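Local coordinates for protein transcriptional regulator, LacI family (Arthrobacter sp., PDB 4RKQ) that probably binds a sugar effector through its periplasmic-binding-protein-like core and regulates transcription as a member of the LacI family, at residues K208-G212 / S213-V217; G56-S59 / G60-V64; E39-L43 / R44-V48. One frame throughout, in Å; residues are numbered along the deposited sequence.

Contact 1. Residues K208-G212 / S213-V217; sequences KALSG and SGRRV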
ATOM      1  N   LYS A 208      14.713   7.613   8.717  1.00 24.44           N
ATOM      2  CA  LYS A 208      15.728   7.921   7.705  0.50 27.11           C
ATOM      3  C   LYS A 208      16.521   9.195   8.053  1.00 43.04           C
ATOM      4  O   LYS A 208      17.733   9.273   7.842  1.00 23.03           O
ATOM      5  CB  LYS A 208      15.072   8.065   6.313  0.50 39.55           C
ATOM      6  CG  LYS A 208      15.895   7.546   5.144  0.50 52.43           C
ATOM      7  CD  LYS A 208      15.375   6.207   4.619  0.50 92.94           C
ATOM      8  CE  LYS A 208      15.740   5.022   5.512  0.50 68.57           C
ATOM      9  NZ  LYS A 208      16.711   4.063   4.910  0.50 22.64           N
ATOM     10  N   ALA A 209      15.841  10.226   8.559  1.00 24.20           N
ATOM     11  CA  ALA A 209      16.550  11.439   8.995  1.00 23.53           C
ATOM     12  C   ALA A 209      17.483  11.127  10.193  1.00 26.43           C
ATOM     13  O   ALA A 209      18.605  11.633  10.272  1.00 35.91           O
ATOM     14  CB  ALA A 209      15.587  12.582   9.356  1.00 28.19           C
ATOM     15  N   LEU A 210      16.998  10.354  11.157  1.00 25.77           N
ATOM     16  CA  LEU A 210      17.823   9.997  12.293  1.00 27.83           C
ATOM     17  C   LEU A 210      19.062   9.202  11.812  1.00 31.73           C
ATOM     18  O   LEU A 210      20.174   9.456  12.237  1.00 25.95           O
ATOM     19  CB  LEU A 210      17.010   9.218  13.310  1.00 24.48           C
ATOM     20  CG  LEU A 210      16.007  10.109  14.074  1.00 17.70           C
ATOM     21  CD1 LEU A 210      14.930   9.294  14.743  1.00 25.74           C
ATOM     22  CD2 LEU A 210      16.752  10.899  15.145  1.00 24.83           C
ATOM     23  N   SER A 211      18.868   8.280  10.888  1.00 28.44           N
ATOM     24  CA  SER A 211      19.964   7.439  10.363  1.00 33.23           C
ATOM     25  C   SER A 211      20.960   8.332   9.580  1.00 22.98           C
ATOM     26  O   SER A 211      22.156   8.303   9.810  1.00 37.73           O
ATOM     27  CB  SER A 211      19.374   6.338   9.468  1.00 33.02           C
ATOM     28  OG  SER A 211      20.363   5.432   9.010  1.00 38.36           O
ATOM     29  N   GLY A 212      20.433   9.186   8.717  1.00 28.97           N
ATOM     30  CA  GLY A 212      21.241  10.194   8.025  1.00 35.06           C
ATOM     31  C   GLY A 212      22.024  11.136   8.921  1.00 42.00           C
ATOM     32  O   GLY A 212      23.008  11.717   8.495  1.00 41.02           O
ATOM     33  N   SER A 213      21.566  11.322  10.148  1.00 38.62           N
ATOM     34  CA  SER A 213      22.178  12.267  11.082  1.00 38.78           C
ATOM     35  C   SER A 213      23.143  11.569  12.025  1.00 32.62           C
ATOM     36  O   SER A 213      23.665  12.177  12.930  1.00 37.35           O
ATOM     37  CB  SER A 213      21.072  12.948  11.914  1.00 25.09           C
ATOM     38  OG  SER A 213      20.380  13.889  11.123  1.00 47.32           O
ATOM     39  N   GLY A 214      23.310  10.270  11.865  1.00 35.77           N
ATOM     40  CA  GLY A 214      24.192   9.514  12.721  1.00 33.52           C
ATOM     41  C   GLY A 214      23.628   9.239  14.079  1.00 41.07           C
ATOM     42  O   GLY A 214      24.394   8.959  15.001  1.00 31.39           O
ATOM     43  N   ARG A 215      22.300   9.289  14.225  1.00 27.27           N
ATOM     44  CA  ARG A 215      21.676   8.937  15.509  1.00 20.19           C
ATOM     45  C   ARG A 215      21.117   7.549  15.561  1.00 40.75           C
ATOM     46  O   ARG A 215      20.329   7.151  14.713  1.00 45.04           O
ATOM     47  CB  ARG A 215      20.588   9.940  15.901  1.00 25.15           C
ATOM     48  CG  ARG A 215      21.071  11.396  15.944  1.00 38.32           C
ATOM     49  CD  ARG A 215      19.903  12.343  15.705  1.00107.78           C
ATOM     50  NE  ARG A 215      20.331  13.648  15.217  1.00131.07           N
ATOM     51  CZ  ARG A 215      20.907  14.587  15.959  1.00 54.95           C
ATOM     52  NH1 ARG A 215      21.264  15.733  15.385  1.00 68.79           N
ATOM     53  NH2 ARG A 215      21.154  14.388  17.252  1.00200.00           N
ATOM     54  N   ARG A 216      21.514   6.809  16.587  1.00 24.69           N
ATOM     55  CA  ARG A 216      21.013   5.470  16.750  1.00 28.85           C
ATOM     56  C   ARG A 216      19.570   5.511  17.218  1.00 30.05           C
ATOM     57  O   ARG A 216      19.211   6.347  18.055  1.00 27.15           O
ATOM     58  CB  ARG A 216      21.840   4.707  17.762  1.00 24.79           C
ATOM     59  CG  ARG A 216      23.269   4.488  17.308  1.00 33.36           C
ATOM     60  CD  ARG A 216      24.104   3.927  18.442  1.00 39.64           C
ATOM     61  NE  ARG A 216      24.106   4.829  19.597  1.00 41.69           N
ATOM     62  CZ  ARG A 216      24.253   4.438  20.860  1.00 41.55           C
ATOM     63  NH1 ARG A 216      24.431   3.160  21.167  1.00 40.52           N
ATOM     64  NH2 ARG A 216      24.218   5.331  21.834  1.00 44.23           N
ATOM     65  N   VAL A 217      18.761   4.583  16.708  1.00 28.40           N
ATOM     66  CA  VAL A 217      17.412   4.414  17.181  1.00 25.54           C
ATOM     67  C   VAL A 217      17.269   2.996  17.612  1.00 24.05           C
ATOM     68  O   VAL A 217      17.462   2.103  16.792  1.00 30.04           O
ATOM     69  CB  VAL A 217      16.395   4.688  16.063  1.00 26.38           C
ATOM     70  CG1 VAL A 217      14.999   4.380  16.567  1.00 19.01           C
ATOM     71  CG2 VAL A 217      16.556   6.092  15.564  1.00 27.41           C
TER
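Leu-210 packs against Arg-215 and Val-217 where helix 200-212 ends in a Schellman motif, its last turn sealed by apolar side chains. The CB of Leu-210 already lies near CG2 of Val-217. Beyond CG the two methyls part: CD1 packs on Val-217 CG2 at 3.7 Å, while CD2 meets CD of Arg-215 at 3.5 Å, and in both pairs the side chains run at roughly a right angle to each other. Arg-215 is extended from CG to NE but poorly ordered, which makes its contact with the leucine less certain; its NH2 has a weak hydrogen bond to the carbonyl oxygen of Pro-190. Leu-186 of helix 175-188 touches both Leu-210 and Arg-215.

Next to this apolar patch the backbone closes the helix. Arg-215 N donates to Leu-210 O over 2.9 Å, and Ser-213 N reaches the same oxygen from the opposite face of its carbonyl plane. Gly-214, with its positive phi of 76°, turns the chain out of the helix while its N binds Ser-211 O at 3.1 Å.

Ser-213 adds a side-chain bond. With OG held beside its own backbone N (chi1 -74°), the hydroxyl bends back over the last turn and donates to Ala-209 O at 3.0 Å, 30° off the carbonyl plane; the serine's N gives that oxygen a second, weak bond. Replacing this serine by an alanine removes the hydroxyl, and Ala-209 O would probably lose its stronger bond in this turn, keeping the weak one from the amide. The chemistry is thus divided: amides and one hydroxyl occupy the carbonyls at the end of helix 200-212, and aliphatic carbons close the side of the turn as the chain heads for strand 222-225.

Contact 2. Residues G56-S59 / G60-V64; sequences GGRS and GLDAV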
ATOM      1  N   GLY A  56      -6.974  14.653  -9.513  1.00 17.69           N
ATOM      2  CA  GLY A  56      -7.816  15.571 -10.241  1.00 12.81           C
ATOM      3  C   GLY A  56      -8.552  16.610  -9.416  1.00 11.90           C
ATOM      4  O   GLY A  56      -9.537  17.175  -9.869  1.00 19.91           O
ATOM      5  N   GLY A  57      -8.038  16.923  -8.247  1.00 15.23           N
ATOM      6  CA  GLY A  57      -8.725  17.798  -7.339  1.00 17.13           C
ATOM      7  C   GLY A  57     -10.035  17.278  -6.794  1.00 28.52           C
ATOM      8  O   GLY A  57     -10.798  18.037  -6.214  1.00 17.73           O
ATOM      9  N   ARG A  58     -10.299  15.977  -6.932  1.00 17.43           N
ATOM     10  CA  ARG A  58     -11.584  15.430  -6.449  1.00 18.77           C
ATOM     11  C   ARG A  58     -11.655  15.419  -4.898  1.00 15.99           C
ATOM     12  O   ARG A  58     -10.641  15.365  -4.219  1.00 14.47           O
ATOM     13  CB  ARG A  58     -11.840  14.062  -7.055  1.00  9.19           C
ATOM     14  CG  ARG A  58     -12.077  14.034  -8.548  1.00 14.98           C
ATOM     15  CD  ARG A  58     -12.255  12.622  -9.091  1.00 16.45           C
ATOM     16  NE  ARG A  58     -13.516  11.984  -8.644  1.00 15.30           N
ATOM     17  CZ  ARG A  58     -13.634  10.800  -8.062  1.00 15.44           C
ATOM     18  NH1 ARG A  58     -12.576  10.035  -7.851  1.00 12.95           N
ATOM     19  NH2 ARG A  58     -14.843  10.329  -7.771  1.00 16.72           N
ATOM     20  N   SER A  59     -12.870  15.489  -4.349  1.00 16.50           N
ATOM     21  CA  SER A  59     -13.094  15.496  -2.905  1.00 17.88           C
ATOM     22  C   SER A  59     -13.837  14.191  -2.490  1.00 14.79           C
ATOM     23  O   SER A  59     -14.334  13.458  -3.360  1.00 12.51           O
ATOM     24  CB  SER A  59     -13.985  16.682  -2.533  1.00 17.84           C
ATOM     25  OG  SER A  59     -15.332  16.472  -3.004  1.00 16.98           O
ATOM     26  N   GLY A  60     -13.959  13.962  -1.190  1.00 14.42           N
ATOM     27  CA  GLY A  60     -14.775  12.861  -0.690  1.00 18.47           C
ATOM     28  C   GLY A  60     -16.221  12.982  -1.126  1.00 17.69           C
ATOM     29  O   GLY A  60     -16.875  11.975  -1.328  1.00 14.77           O
ATOM     30  N   LEU A  61     -16.761  14.207  -1.294  1.00 13.15           N
ATOM     31  CA  LEU A  61     -18.105  14.346  -1.822  1.00 16.64           C
ATOM     32  C   LEU A  61     -18.207  13.853  -3.268  1.00 15.35           C
ATOM     33  O   LEU A  61     -19.167  13.150  -3.628  1.00 13.59           O
ATOM     34  CB  LEU A  61     -18.611  15.799  -1.677  1.00 14.00           C
ATOM     35  CG  LEU A  61     -20.009  16.124  -2.097  1.00 21.39           C
ATOM     36  CD1 LEU A  61     -20.943  15.301  -1.212  1.00 23.91           C
ATOM     37  CD2 LEU A  61     -20.289  17.616  -1.951  1.00 27.51           C
ATOM     38  N   ASP A  62     -17.236  14.175  -4.098  1.00 17.58           N
ATOM     39  CA  ASP A  62     -17.222  13.657  -5.460  1.00 16.57           C
ATOM     40  C   ASP A  62     -17.211  12.101  -5.474  1.00 13.23           C
ATOM     41  O   ASP A  62     -17.850  11.493  -6.321  1.00 15.46           O
ATOM     42  CB  ASP A  62     -15.992  14.110  -6.205  1.00 18.24           C
ATOM     43  CG  ASP A  62     -15.983  15.604  -6.465  1.00 39.03           C
ATOM     44  OD1 ASP A  62     -17.024  16.134  -6.886  1.00 30.06           O
ATOM     45  OD2 ASP A  62     -14.931  16.236  -6.264  1.00 21.85           O
ATOM     46  N   ALA A  63     -16.475  11.507  -4.542  1.00 14.16           N
ATOM     47  CA  ALA A  63     -16.370  10.074  -4.477  1.00 12.74           C
ATOM     48  C   ALA A  63     -17.740   9.501  -4.186  1.00 15.41           C
ATOM     49  O   ALA A  63     -18.185   8.588  -4.859  1.00 15.31           O
ATOM     50  CB  ALA A  63     -15.358   9.638  -3.431  1.00 14.00           C
ATOM     51  N   VAL A  64     -18.441  10.092  -3.239  1.00 13.27           N
ATOM     52  CA  VAL A  64     -19.770   9.605  -2.852  1.00 14.65           C
ATOM     53  C   VAL A  64     -20.767   9.828  -3.956  1.00 14.41           C
ATOM     54  O   VAL A  64     -21.543   8.943  -4.245  1.00 14.62           O
ATOM     55  CB  VAL A  64     -20.258  10.236  -1.549  1.00 15.45           C
ATOM     56  CG1 VAL A  64     -21.738   9.936  -1.324  1.00 18.43           C
ATOM     57  CG2 VAL A  64     -19.424   9.723  -0.386  1.00 15.41           C
TER
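A capping box, formed by Ser-59 and Asp-62, starts helix 60-67 where the loop from strand 47-52 turns into it. Such a box is a reciprocal exchange: the N-cap side chain accepts from a backbone N in the first turn, and the side chain three residues on accepts from the N-cap amide. Both halves are present here. Asp-62 N donates to Ser-59 OG at 3.2 Å, almost straight at 165°, and Ser-59 N donates to Asp-62 OD2 at 2.9 Å. The serine hydroxyl can do this because it stands between its own backbone N and carbonyl carbon (chi1 70°), a crowded position that turns it toward the first turn of the helix. The aspartate CG, beside its own N, carries the carboxylate back to the serine. Its negative charge at the N-terminal end of the helix would be expected to interact favourably with the helix dipole. Ala-63 N donates to Ser-59 O, an i to i+4 bond from the first turn.

The Arg-58 side chain bends at chi3 and runs obliquely past Asp-62, its guanidinium plane turned 26° from the carboxylate, but the charged atoms do not meet: NE remains 5.1 Å from Asp-62 OD2. The arginine's salt bridge is instead made by NH1 to Asp-51 near the end of strand 47-52, so that the loop's side chain ties strand to helix start. Tyr-81 packs against Ser-59 and Leu-61, and Thr-42 of the second subunit against Arg-58. The second terminal nitrogen of Arg-58, NH2, lies 3.6 Å from Ala-63 CA and similarly close to Asp-62 O, both at a slant to the guanidinium.

Contact 3. Residues E39-L43 / R44-V48; sequences ELATL and RGWHV
The indole of Trp-46 has Arg-44 CD over one face, 3.9 Å above its plane and displaced toward the rim, while ring atom CE3 meets the methyl of Ala-41 at 3.7 Å. This arrangement sits at a Schellman motif that ends helix 29-43 within the beta-alpha-beta unit of strands 17-22 and 47-52. CG of Trp-46 lies beside its own backbone N (chi1 -68°), which brings the ring back alongside the last turn; Val-258 of helix 246-262 touches both the indole and Arg-44.

The turn itself is made by the backbone. Gly-45, with a phi of 79°, reverses the chain, and its N donates to Thr-42 O at 2.9 Å. Trp-46 N donates to Ala-41 O over 3.0 Å, the i to i+5 bond of the Schellman motif. Arg-44 N adds only weak bonds, to Leu-40 O and Ala-41 O.

On the strand side of the turn, the Ala-41 methyl meets both Trp-46 and Val-48. Its CB approaches Val-48 CG2 to 3.4 Å, a tight contact that packs the helix end on the second residue of strand 47-52, where Val-48 also packs on Leu-20 of the neighbouring strand. On the polar side, Thr-42 OG1 is hydrogen-bonded to the Val-38 carbonyl one turn back, and a water bridges the helix to the strand approach, donating to Thr-42 OG1 at 2.9 Å and to Trp-46 O at 2.8 Å.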
ATOM      1  N   GLU A  39     -12.153  -7.686   2.432  1.00 18.17           N
ATOM      2  CA  GLU A  39     -12.171  -9.036   3.025  1.00 19.25           C
ATOM      3  C   GLU A  39     -13.494  -9.352   3.742  1.00 16.27           C
ATOM      4  O   GLU A  39     -14.168 -10.332   3.416  1.00 17.26           O
ATOM      5  CB  GLU A  39     -11.020  -9.239   3.986  1.00 15.26           C
ATOM      6  CG  GLU A  39     -11.011 -10.590   4.743  1.00 19.07           C
ATOM      7  CD  GLU A  39     -10.558 -11.791   3.929  1.00 32.76           C
ATOM      8  OE1 GLU A  39     -10.309 -11.664   2.706  1.00 32.19           O
ATOM      9  OE2 GLU A  39     -10.447 -12.893   4.527  1.00 34.00           O
ATOM     10  N   LEU A  40     -13.891  -8.502   4.677  1.00 18.02           N
ATOM     11  CA  LEU A  40     -15.075  -8.788   5.499  1.00 22.88           C
ATOM     12  C   LEU A  40     -16.334  -8.710   4.686  1.00 24.05           C
ATOM     13  O   LEU A  40     -17.204  -9.537   4.842  1.00 18.17           O
ATOM     14  CB  LEU A  40     -15.129  -7.880   6.721  1.00 15.11           C
ATOM     15  CG  LEU A  40     -13.937  -8.066   7.625  1.00 20.18           C
ATOM     16  CD1 LEU A  40     -13.823  -6.866   8.544  1.00 34.70           C
ATOM     17  CD2 LEU A  40     -14.046  -9.366   8.394  1.00 30.00           C
ATOM     18  N   ALA A  41     -16.423  -7.765   3.747  1.00 14.26           N
ATOM     19  CA  ALA A  41     -17.589  -7.616   2.942  1.00 16.87           C
ATOM     20  C   ALA A  41     -17.712  -8.778   1.987  1.00 13.07           C
ATOM     21  O   ALA A  41     -18.825  -9.290   1.722  1.00 17.88           O
ATOM     22  CB  ALA A  41     -17.562  -6.289   2.162  1.00 15.81           C
ATOM     23  N   THR A  42     -16.583  -9.182   1.426  1.00 14.88           N
ATOM     24  CA  THR A  42     -16.570 -10.223   0.440  1.00 15.88           C
ATOM     25  C   THR A  42     -17.046 -11.543   1.110  1.00 19.61           C
ATOM     26  O   THR A  42     -17.779 -12.326   0.536  1.00 16.89           O
ATOM     27  CB  THR A  42     -15.172 -10.380  -0.193  1.00 19.19           C
ATOM     28  OG1 THR A  42     -14.875  -9.204  -0.999  1.00 18.05           O
ATOM     29  CG2 THR A  42     -15.134 -11.610  -1.055  1.00 18.81           C
ATOM     30  N   LEU A  43     -16.631 -11.726   2.338  1.00 15.41           N
ATOM     31  CA  LEU A  43     -17.006 -12.926   3.083  1.00 23.98           C
ATOM     32  C   LEU A  43     -18.480 -12.954   3.507  1.00 20.74           C
ATOM     33  O   LEU A  43     -18.989 -14.027   3.880  1.00 20.75           O
ATOM     34  CB  LEU A  43     -16.108 -13.064   4.252  1.00 13.03           C
ATOM     35  CG  LEU A  43     -14.659 -13.410   3.988  1.00 23.64           C
ATOM     36  CD1 LEU A  43     -13.880 -13.404   5.313  1.00 32.02           C
ATOM     37  CD2 LEU A  43     -14.546 -14.735   3.280  1.00 29.14           C
ATOM     38  N   ARG A  44     -19.167 -11.802   3.423  1.00 15.01           N
ATOM     39  CA  ARG A  44     -20.616 -11.743   3.568  1.00 11.97           C
ATOM     40  C   ARG A  44     -21.326 -11.875   2.241  1.00 12.62           C
ATOM     41  O   ARG A  44     -22.588 -11.756   2.183  1.00 19.08           O
ATOM     42  CB  ARG A  44     -21.051 -10.439   4.250  1.00 22.62           C
ATOM     43  CG  ARG A  44     -20.478 -10.188   5.632  1.00 22.77           C
ATOM     44  CD  ARG A  44     -21.198  -9.028   6.280  1.00 25.10           C
ATOM     45  NE  ARG A  44     -22.568  -9.390   6.617  1.00 33.25           N
ATOM     46  CZ  ARG A  44     -22.917  -9.914   7.796  1.00 33.46           C
ATOM     47  NH1 ARG A  44     -21.997 -10.103   8.743  1.00 22.82           N
ATOM     48  NH2 ARG A  44     -24.184 -10.229   8.015  1.00 44.38           N
ATOM     49  N   GLY A  45     -20.602 -12.123   1.164  1.00 16.42           N
ATOM     50  CA  GLY A  45     -21.198 -12.235  -0.173  1.00 19.50           C
ATOM     51  C   GLY A  45     -21.511 -10.910  -0.841  1.00 16.78           C
ATOM     52  O   GLY A  45     -22.266 -10.853  -1.802  1.00 18.27           O
ATOM     53  N   TRP A  46     -20.991  -9.844  -0.269  1.00 15.90           N
ATOM     54  CA  TRP A  46     -21.213  -8.488  -0.795  1.00 16.83           C
ATOM     55  C   TRP A  46     -20.237  -8.159  -1.964  1.00 19.33           C
ATOM     56  O   TRP A  46     -19.144  -8.700  -2.038  1.00 20.09           O
ATOM     57  CB  TRP A  46     -20.998  -7.504   0.333  1.00 14.27           C
ATOM     58  CG  TRP A  46     -21.970  -7.545   1.405  1.00 15.75           C
ATOM     59  CD1 TRP A  46     -23.095  -8.339   1.500  1.00 19.42           C
ATOM     60  CD2 TRP A  46     -21.984  -6.680   2.547  1.00 17.60           C
ATOM     61  NE1 TRP A  46     -23.778  -8.021   2.661  1.00 23.98           N
ATOM     62  CE2 TRP A  46     -23.096  -7.042   3.332  1.00 24.34           C
ATOM     63  CE3 TRP A  46     -21.123  -5.664   3.008  1.00 17.05           C
ATOM     64  CZ2 TRP A  46     -23.409  -6.392   4.517  1.00 26.96           C
ATOM     65  CZ3 TRP A  46     -21.409  -5.057   4.210  1.00 29.78           C
ATOM     66  CH2 TRP A  46     -22.567  -5.406   4.935  1.00 24.05           C
ATOM     67  N   HIS A  47     -20.667  -7.278  -2.863  1.00 17.91           N
ATOM     68  CA  HIS A  47     -19.802  -6.678  -3.875  1.00 20.15           C
ATOM     69  C   HIS A  47     -19.208  -5.415  -3.249  1.00 20.90           C
ATOM     70  O   HIS A  47     -19.930  -4.705  -2.536  1.00 16.18           O
ATOM     71  CB  HIS A  47     -20.637  -6.142  -5.052  1.00 30.92           C
ATOM     72  CG  HIS A  47     -21.420  -7.156  -5.828  1.00 43.88           C
ATOM     73  ND1 HIS A  47     -20.828  -8.139  -6.586  1.00 35.13           N
ATOM     74  CD2 HIS A  47     -22.750  -7.239  -6.076  1.00 39.23           C
ATOM     75  CE1 HIS A  47     -21.760  -8.833  -7.212  1.00 50.23           C
ATOM     76  NE2 HIS A  47     -22.937  -8.310  -6.919  1.00 63.22           N
ATOM     77  N   VAL A  48     -17.954  -5.084  -3.559  1.00 19.92           N
ATOM     78  CA  VAL A  48     -17.323  -3.854  -3.083  1.00 14.73           C
ATOM     79  C   VAL A  48     -16.591  -3.188  -4.260  1.00 18.77           C
ATOM     80  O   VAL A  48     -15.916  -3.852  -5.065  1.00 15.38           O
ATOM     81  CB  VAL A  48     -16.277  -4.094  -1.971  1.00 17.87           C
ATOM     82  CG1 VAL A  48     -15.689  -2.780  -1.458  1.00 27.25           C
ATOM     83  CG2 VAL A  48     -16.862  -4.862  -0.800  1.00 30.97           C
TER
HETATM   84  O   HOH W   1     -16.679  -9.069  -3.207  1.00 23.75           O

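How the contacts relate
The three contacts are variations on one theme, the ends of helices in an alpha/beta chain: contacts 1 and 3 finish a helix with a Schellman motif, whereas contact 2 begins one with a capping box. Contacts 3 and 2 follow in sequence, linked by strand 47-52; their centres are about 24 Å apart and their nearest atoms about 12 Å, without touching. Both also touch the second subunit. Contact 1 lies far off, its centre about 43 Å from that of contact 3, on the opposite side of the chain's centre, and about 38 Å from that of contact 2. A bound magnesium ion is about 9 Å from the Arg-215 side chain of contact 1.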